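PDB 2JL1: triphenylmethane reductase from Citrobacter sp., which probably uses NADPH to reduce triphenylmethane dyes to their colourless leuco forms, a reaction of interest for bioremediation. Local coordinates for residues Arg175-Leu180 with Gly272-Leu277. Sequence-based numbering, arbitrary orientation.
Sequences RNELAL and GSLTPL. With NAP (NADP nicotinamide-adenine-dinucleotide phosphate), chain B.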
ATOM      1  N   ARG A 175      17.396   7.508 -17.328  1.00 22.49           N
ATOM      2  CA  ARG A 175      16.033   7.189 -17.800  1.00 22.07           C
ATOM      3  C   ARG A 175      16.096   6.280 -18.999  1.00 22.39           C
ATOM      4  O   ARG A 175      15.269   5.380 -19.135  1.00 22.63           O
ATOM      5  CB  ARG A 175      15.308   8.439 -18.251  1.00 22.73           C
ATOM      6  CG  ARG A 175      14.648   9.195 -17.182  1.00 23.84           C
ATOM      7  CD  ARG A 175      13.722  10.218 -17.808  1.00 27.13           C
ATOM      8  NE  ARG A 175      13.436  11.220 -16.796  1.00 29.87           N
ATOM      9  CZ  ARG A 175      14.097  12.366 -16.689  1.00 31.86           C
ATOM     10  NH1 ARG A 175      15.037  12.671 -17.573  1.00 30.55           N
ATOM     11  NH2 ARG A 175      13.787  13.211 -15.717  1.00 33.85           N
ATOM     12  N   ASN A 176      17.064   6.539 -19.878  1.00 22.78           N
ATOM     13  CA  ASN A 176      17.225   5.741 -21.083  1.00 23.55           C
ATOM     14  C   ASN A 176      17.405   4.262 -20.776  1.00 23.25           C
ATOM     15  O   ASN A 176      16.713   3.430 -21.346  1.00 23.07           O
ATOM     16  CB  ASN A 176      18.364   6.248 -21.955  1.00 23.85           C
ATOM     17  CG  ASN A 176      18.502   5.444 -23.204  1.00 24.88           C
ATOM     18  OD1 ASN A 176      19.539   4.835 -23.448  1.00 29.51           O
ATOM     19  ND2 ASN A 176      17.441   5.391 -23.988  1.00 24.54           N
ATOM     20  N   GLU A 177      18.305   3.939 -19.856  1.00 23.22           N
ATOM     21  CA  GLU A 177      18.540   2.535 -19.483  1.00 23.81           C
ATOM     22  C   GLU A 177      17.382   1.923 -18.720  1.00 23.61           C
ATOM     23  O   GLU A 177      17.089   0.750 -18.903  1.00 24.19           O
ATOM     24  CB  GLU A 177      19.837   2.368 -18.685  1.00 24.90           C
ATOM     25  CG  GLU A 177      21.077   2.732 -19.479  1.00 27.25           C
ATOM     26  CD  GLU A 177      22.347   2.590 -18.683  1.00 31.76           C
ATOM     27  OE1 GLU A 177      22.492   3.229 -17.605  1.00 33.96           O
ATOM     28  OE2 GLU A 177      23.216   1.873 -19.187  1.00 34.54           O
ATOM     29  N   LEU A 178      16.714   2.705 -17.878  1.00 22.86           N
ATOM     30  CA  LEU A 178      15.516   2.211 -17.188  1.00 22.42           C
ATOM     31  C   LEU A 178      14.395   1.945 -18.184  1.00 22.64           C
ATOM     32  O   LEU A 178      13.639   0.984 -18.039  1.00 23.54           O
ATOM     33  CB  LEU A 178      15.042   3.206 -16.147  1.00 21.66           C
ATOM     34  CG  LEU A 178      16.042   3.360 -15.010  1.00 21.66           C
ATOM     35  CD1 LEU A 178      15.717   4.620 -14.166  1.00 17.67           C
ATOM     36  CD2 LEU A 178      16.101   2.061 -14.182  1.00 17.48           C
ATOM     37  N   ALA A 179      14.314   2.780 -19.216  1.00 22.08           N
ATOM     38  CA  ALA A 179      13.299   2.612 -20.260  1.00 22.00           C
ATOM     39  C   ALA A 179      13.566   1.374 -21.091  1.00 21.58           C
ATOM     40  O   ALA A 179      12.636   0.674 -21.509  1.00 22.01           O
ATOM     41  CB  ALA A 179      13.259   3.836 -21.158  1.00 20.81           C
ATOM     42  N   LEU A 180      14.845   1.138 -21.363  1.00 21.90           N
ATOM     43  CA  LEU A 180      15.297  -0.061 -22.070  1.00 22.62           C
ATOM     44  C   LEU A 180      14.936  -1.317 -21.286  1.00 22.88           C
ATOM     45  O   LEU A 180      14.450  -2.294 -21.858  1.00 23.91           O
ATOM     46  CB  LEU A 180      16.814   0.011 -22.357  1.00 21.78           C
ATOM     47  CG  LEU A 180      17.477  -1.224 -22.951  1.00 22.85           C
ATOM     48  CD1 LEU A 180      16.742  -1.711 -24.245  1.00 25.27           C
ATOM     49  CD2 LEU A 180      18.953  -0.959 -23.247  1.00 23.77           C
ATOM     50  N   GLY A 272      22.411  -5.787 -20.169  1.00 26.72           N
ATOM     51  CA  GLY A 272      23.853  -5.807 -20.476  1.00 27.80           C
ATOM     52  C   GLY A 272      24.593  -4.627 -19.860  1.00 28.13           C
ATOM     53  O   GLY A 272      24.132  -4.055 -18.881  1.00 29.07           O
ATOM     54  N   SER A 273      25.739  -4.257 -20.435  1.00 28.08           N
ATOM     55  CA  SER A 273      26.615  -3.202 -19.897  1.00 28.23           C
ATOM     56  C   SER A 273      25.886  -1.887 -19.679  1.00 27.33           C
ATOM     57  O   SER A 273      25.063  -1.494 -20.508  1.00 27.61           O
ATOM     58  CB  SER A 273      27.794  -2.931 -20.837  1.00 28.52           C
ATOM     59  OG  SER A 273      28.676  -4.030 -20.883  1.00 33.11           O
ATOM     60  N   LEU A 274      26.208  -1.222 -18.568  1.00 25.84           N
ATOM     61  CA  LEU A 274      25.632   0.064 -18.213  1.00 25.15           C
ATOM     62  C   LEU A 274      26.494   1.191 -18.765  1.00 25.34           C
ATOM     63  O   LEU A 274      27.691   1.031 -18.954  1.00 24.42           O
ATOM     64  CB  LEU A 274      25.546   0.220 -16.687  1.00 24.57           C
ATOM     65  CG  LEU A 274      24.805  -0.878 -15.889  1.00 24.87           C
ATOM     66  CD1 LEU A 274      24.866  -0.616 -14.384  1.00 23.18           C
ATOM     67  CD2 LEU A 274      23.354  -1.051 -16.387  1.00 25.10           C
ATOM     68  N   THR A 275      25.864   2.335 -19.001  1.00 25.52           N
ATOM     69  CA  THR A 275      26.522   3.505 -19.565  1.00 26.24           C
ATOM     70  C   THR A 275      27.379   4.141 -18.488  1.00 25.91           C
ATOM     71  O   THR A 275      26.870   4.490 -17.431  1.00 26.41           O
ATOM     72  CB  THR A 275      25.470   4.504 -20.038  1.00 26.09           C
ATOM     73  OG1 THR A 275      24.618   3.840 -20.981  1.00 27.55           O
ATOM     74  CG2 THR A 275      26.110   5.731 -20.687  1.00 27.48           C
ATOM     75  N   PRO A 276      28.684   4.295 -18.758  1.00 26.59           N
ATOM     76  CA  PRO A 276      29.595   4.948 -17.828  1.00 26.12           C
ATOM     77  C   PRO A 276      29.129   6.373 -17.534  1.00 25.21           C
ATOM     78  O   PRO A 276      28.658   7.072 -18.438  1.00 26.00           O
ATOM     79  CB  PRO A 276      30.907   4.989 -18.613  1.00 26.92           C
ATOM     80  CG  PRO A 276      30.807   3.874 -19.579  1.00 27.10           C
ATOM     81  CD  PRO A 276      29.380   3.871 -19.990  1.00 26.32           C
ATOM     82  N   LEU A 277      29.293   6.811 -16.296  1.00 24.63           N
ATOM     83  CA  LEU A 277      28.919   8.179 -15.897  1.00 24.41           C
ATOM     84  C   LEU A 277      29.557   9.230 -16.809  1.00 24.17           C
ATOM     85  O   LEU A 277      28.914  10.216 -17.183  1.00 23.07           O
ATOM     86  CB  LEU A 277      29.310   8.425 -14.437  1.00 24.18           C
ATOM     87  CG  LEU A 277      28.858   9.724 -13.762  1.00 24.20           C
ATOM     88  CD1 LEU A 277      27.299   9.846 -13.716  1.00 24.56           C
ATOM     89  CD2 LEU A 277      29.446   9.709 -12.361  1.00 24.93           C
TER
HETATM   90  PA  NAP B1288       7.628  13.145 -16.402  1.00 36.33           P
HETATM   91  O1A NAP B1288       7.432  14.297 -15.479  1.00 36.71           O
HETATM   92  O2A NAP B1288       8.365  13.453 -17.645  1.00 33.47           O
HETATM   93  O5B NAP B1288       6.239  12.456 -16.772  1.00 36.23           O
HETATM   94  C5B NAP B1288       5.169  12.287 -15.867  1.00 38.62           C
HETATM   95  C4B NAP B1288       4.029  11.759 -16.723  1.00 38.50           C
HETATM   96  O4B NAP B1288       2.862  11.545 -15.939  1.00 40.48           O
HETATM   97  C3B NAP B1288       3.694  12.799 -17.793  1.00 38.56           C
HETATM   98  O3B NAP B1288       3.567  12.165 -19.040  1.00 35.97           O
HETATM   99  C2B NAP B1288       2.354  13.332 -17.372  1.00 39.72           C
HETATM  100  O2B NAP B1288       1.551  13.591 -18.480  1.00 43.53           O
HETATM  101  C1B NAP B1288       1.781  12.147 -16.623  1.00 37.27           C
HETATM  102  N9A NAP B1288       0.678  12.593 -15.761  1.00 35.60           N
HETATM  103  C8A NAP B1288       0.681  13.596 -14.831  1.00 35.30           C
HETATM  104  N7A NAP B1288      -0.556  13.658 -14.285  1.00 36.35           N
HETATM  105  C5A NAP B1288      -1.341  12.727 -14.875  1.00 34.60           C
HETATM  106  C6A NAP B1288      -2.679  12.370 -14.707  1.00 35.09           C
HETATM  107  N6A NAP B1288      -3.451  12.998 -13.824  1.00 34.45           N
HETATM  108  N1A NAP B1288      -3.200  11.352 -15.472  1.00 34.41           N
HETATM  109  C2A NAP B1288      -2.416  10.703 -16.400  1.00 33.61           C
HETATM  110  N3A NAP B1288      -1.094  11.051 -16.560  1.00 33.67           N
HETATM  111  C4A NAP B1288      -0.572  12.054 -15.809  1.00 34.70           C
HETATM  112  O3  NAP B1288       8.406  11.996 -15.556  1.00 34.94           O
HETATM  113  PN  NAP B1288       9.577  10.983 -16.000  1.00 35.18           P
HETATM  114  O1N NAP B1288       9.148  10.362 -17.263  1.00 32.01           O
HETATM  115  O2N NAP B1288      10.884  11.693 -15.928  1.00 35.10           O
HETATM  116  O5D NAP B1288       9.474   9.827 -14.836  1.00 34.42           O
HETATM  117  C5D NAP B1288       8.332   8.983 -14.773  1.00 36.46           C
HETATM  118  C4D NAP B1288       7.785   8.769 -13.357  1.00 37.74           C
HETATM  119  O4D NAP B1288       8.835   8.331 -12.511  1.00 39.24           O
HETATM  120  C3D NAP B1288       7.246  10.054 -12.725  1.00 38.77           C
HETATM  121  O3D NAP B1288       5.871  10.272 -12.920  1.00 38.26           O
HETATM  122  C2D NAP B1288       7.577   9.919 -11.251  1.00 39.87           C
HETATM  123  O2D NAP B1288       6.570   9.291 -10.485  1.00 41.63           O
HETATM  124  C1D NAP B1288       8.775   8.993 -11.258  1.00 41.70           C
HETATM  125  N1N NAP B1288       9.975   9.794 -10.965  1.00 43.62           N
HETATM  126  C2N NAP B1288      11.112   9.112 -10.671  1.00 45.88           C
HETATM  127  C3N NAP B1288      12.252   9.789 -10.345  1.00 45.73           C
HETATM  128  C7N NAP B1288      13.481   9.060 -10.007  1.00 45.88           C
HETATM  129  O7N NAP B1288      14.650   9.850  -9.809  1.00 45.63           O
HETATM  130  N7N NAP B1288      13.394   7.731  -9.872  1.00 43.55           N
HETATM  131  C4N NAP B1288      12.277  11.198 -10.411  1.00 46.53           C
HETATM  132  C5N NAP B1288      11.147  11.873 -10.801  1.00 46.88           C
HETATM  133  C6N NAP B1288       9.967  11.157 -11.027  1.00 45.79           C
HETATM  134  P2B NAP B1288       1.449  15.064 -19.134  1.00 49.09           P
HETATM  135  O1X NAP B1288       2.403  15.099 -20.313  1.00 47.46           O
HETATM  136  O2X NAP B1288       1.826  16.161 -18.152  1.00 46.44           O
HETATM  137  O3X NAP B1288       0.005  15.205 -19.570  1.00 48.15           O
HETATM  138  O   HOH W   1      22.152   5.661 -21.298  1.00 12.22           O
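The carboxylate of E177 is the flat group in this contact, and it meets the 272-277 loop through one oxygen. OE2 takes the backbone N-H of T275 on its syn side, at 2.7 Å from T275 N. The donor sits 26° out of the carboxylate plane, and the N-H···O angle of 147° leaves the bond bent. T275 OG1 comes to 3.0 Å from the same OE2, at best a weak bond. With CG anti to the carbonyl carbon (chi1 -64°), the chain, extended beyond it, carries the E177 carboxylate across to the 272-277 loop. L274 packs against OE2 with its backbone and CB, its CA 3.2 Å from that oxygen, while the E177 side chain also rests on I271 of helix 266-271. The other oxygen, OE1, is hydrogen-bonded to a bound glycerol, probably from the crystallisation liquor, which also bonds T275 O. A water oxygen 3.1 Å from T275 OG1 reaches back, weakly, to N176 OD1.

The same helical turn faces the loop with E177 and the cofactor with R175. The arginine NE donates to O2N on the nicotinamide-side phosphate of NADP, 2.7 Å away, and the guanidinium meets that oxygen obliquely. D145 accepts from the backbone N of R175, and Y143 both touches the arginine side chain and bonds the cofactor. The glutamate, by contrast, ties the start of helix 175-186 to the linker between helices 266-271 and 277-285. Cofactor-side arginine and loop-binding glutamate both belong to an NmrA-like, NADP-binding Rossmann fold with a parallel central sheet.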